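Local structure of protein-disulfide isomerase (Novosphingobium aromaticivorans, 3GMF) at residues D5-L10 and E54-V59. The protein is probably a thiol-disulfide oxidoreductase or isomerase of the thioredoxin superfamily, acting on disulfide bonds in other proteins. Numbering follows the deposited sequence. Where two conformers were deposited one is given.
Sequences DGHHLL and EVRNFV
The His7 ring has Arg56 CG over one face, a CH-pi contact of 4.1 Å from CG to the ring centroid. In plane at the ring edge lie Asp5 O and the Glu54 carboxylate; His7 ND1 donates to Glu54 OE2 (2.9 Å). His7 CE1 sits over one face of the Arg56 guanidinium, 3.3 Å from Arg56 NE, with the planes 48° apart. These Arg56 contacts hold for one of its two conformers. The groups decorate an antiparallel pair in the thioredoxin-fold sheet: edge strand 7-10 runs along strand 51-57. Glu54 reaches the His7 ring with CG anti to the backbone N (chi1 -176°) and the chain extended. Glu54 OE2 is met on its anti side by His7 ND1, while Arg56 NE (3.0 Å, a salt bridge) and NH2 come side-on from above the carboxylate plane. In that conformer three donors converge on this oxygen. Glu54 OE1 has its own salt bridge to Arg18. On the sheet face of His7, Leu9, Glu54 and Arg56, Leu9 CD1 packs on Glu54 CB.

Backbone bonds link His8 and Val55 reciprocally and Asn57 N to Gly6 O. On the sheet face of His8 and Val55 the His8 ring stacks on Phe79. Asn57 OD1 accepts from Asn72 and a water. That water donates to Val55 O (2.9 Å) and lies in the His8 ring plane, a suspiciously short 2.5 Å from His8 ND1.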
# COMPACT_ATOMS: atom_id res chain seq x y z
N ASP A 5 -6.82 -0.30 11.12
CA ASP A 5 -6.57 0.62 10.01
C ASP A 5 -5.19 0.40 9.38
O ASP A 5 -4.22 0.14 10.08
CB ASP A 5 -6.71 2.08 10.45
CG ASP A 5 -8.10 2.40 10.95
OD1 ASP A 5 -9.06 2.34 10.16
OD2 ASP A 5 -8.23 2.70 12.15
N GLY A 6 -5.14 0.46 8.05
CA GLY A 6 -3.91 0.13 7.32
C GLY A 6 -3.65 -1.35 7.15
O GLY A 6 -2.61 -1.73 6.62
N HIS A 7 -4.58 -2.20 7.63
CA HIS A 7 -4.53 -3.67 7.39
C HIS A 7 -5.73 -4.05 6.55
O HIS A 7 -6.86 -3.62 6.85
CB HIS A 7 -4.65 -4.49 8.68
CG HIS A 7 -3.58 -4.26 9.70
ND1 HIS A 7 -2.79 -5.28 10.19
CD2 HIS A 7 -3.22 -3.15 10.39
CE1 HIS A 7 -1.99 -4.81 11.12
NE2 HIS A 7 -2.21 -3.52 11.25
N HIS A 8 -5.52 -4.87 5.54
CA HIS A 8 -6.65 -5.35 4.71
C HIS A 8 -6.46 -6.81 4.34
O HIS A 8 -5.38 -7.21 3.91
CB HIS A 8 -6.77 -4.52 3.45
CG HIS A 8 -7.43 -3.20 3.68
ND1 HIS A 8 -6.73 -2.07 4.04
CD2 HIS A 8 -8.73 -2.83 3.61
CE1 HIS A 8 -7.57 -1.07 4.19
NE2 HIS A 8 -8.79 -1.50 3.92
N LEU A 9 -7.51 -7.61 4.49
CA LEU A 9 -7.37 -9.04 4.29
C LEU A 9 -8.06 -9.51 3.02
O LEU A 9 -9.24 -9.23 2.80
CB LEU A 9 -7.90 -9.81 5.49
CG LEU A 9 -7.64 -11.32 5.53
CD1 LEU A 9 -6.16 -11.67 5.70
CD2 LEU A 9 -8.46 -11.90 6.68
N LEU A 10 -7.31 -10.23 2.19
CA LEU A 10 -7.85 -10.87 0.98
C LEU A 10 -7.94 -12.37 1.23
O LEU A 10 -6.94 -13.01 1.58
CB LEU A 10 -6.97 -10.59 -0.24
CG LEU A 10 -7.51 -11.06 -1.60
CD1 LEU A 10 -8.91 -10.51 -1.86
CD2 LEU A 10 -6.58 -10.69 -2.76
N GLU A 54 -2.73 -10.50 3.90
CA GLU A 54 -2.97 -9.33 4.71
C GLU A 54 -2.05 -8.21 4.22
O GLU A 54 -0.84 -8.29 4.39
CB GLU A 54 -2.68 -9.62 6.17
CG GLU A 54 -2.99 -8.48 7.10
CD GLU A 54 -2.81 -8.89 8.54
OE1 GLU A 54 -3.00 -10.09 8.86
OE2 GLU A 54 -2.48 -8.03 9.36
N VAL A 55 -2.63 -7.21 3.59
CA VAL A 55 -1.85 -6.09 3.05
C VAL A 55 -1.77 -5.03 4.12
O VAL A 55 -2.78 -4.58 4.65
CB VAL A 55 -2.48 -5.54 1.76
CG1 VAL A 55 -1.80 -4.24 1.31
CG2 VAL A 55 -2.39 -6.60 0.67
N ARG A 56 -0.54 -4.68 4.47
CA ARG A 56 -0.34 -3.58 5.39
C ARG A 56 0.32 -2.41 4.69
O ARG A 56 1.31 -2.55 3.95
CB ARG A 56 0.46 -4.00 6.62
CG ARG A 56 -0.21 -5.09 7.45
CD ARG A 56 0.71 -5.48 8.58
NE ARG A 56 0.20 -6.61 9.34
CZ ARG A 56 0.73 -7.04 10.48
NH1 ARG A 56 1.78 -6.41 11.01
NH2 ARG A 56 0.22 -8.09 11.08
N ASN A 57 -0.29 -1.24 4.89
CA ASN A 57 0.26 -0.01 4.32
C ASN A 57 1.42 0.45 5.18
O ASN A 57 1.24 0.99 6.28
CB ASN A 57 -0.81 1.08 4.23
CG ASN A 57 -1.97 0.68 3.35
OD1 ASN A 57 -3.11 0.55 3.80
ND2 ASN A 57 -1.69 0.48 2.08
N PHE A 58 2.62 0.22 4.67
CA PHE A 58 3.82 0.65 5.35
C PHE A 58 4.15 2.02 4.76
O PHE A 58 4.74 2.11 3.67
CB PHE A 58 4.95 -0.34 5.08
CG PHE A 58 6.20 -0.06 5.85
CD1 PHE A 58 6.29 -0.41 7.19
CD2 PHE A 58 7.28 0.58 5.24
CE1 PHE A 58 7.45 -0.14 7.91
CE2 PHE A 58 8.46 0.85 5.94
CZ PHE A 58 8.54 0.49 7.27
N VAL A 59 3.78 3.08 5.48
CA VAL A 59 3.82 4.43 4.90
C VAL A 59 5.19 5.08 5.12
O VAL A 59 5.57 5.30 6.28
CB VAL A 59 2.72 5.30 5.50
CG1 VAL A 59 2.83 6.73 4.96
CG2 VAL A 59 1.32 4.71 5.20
O HOH W 1 -4.19 -2.19 3.91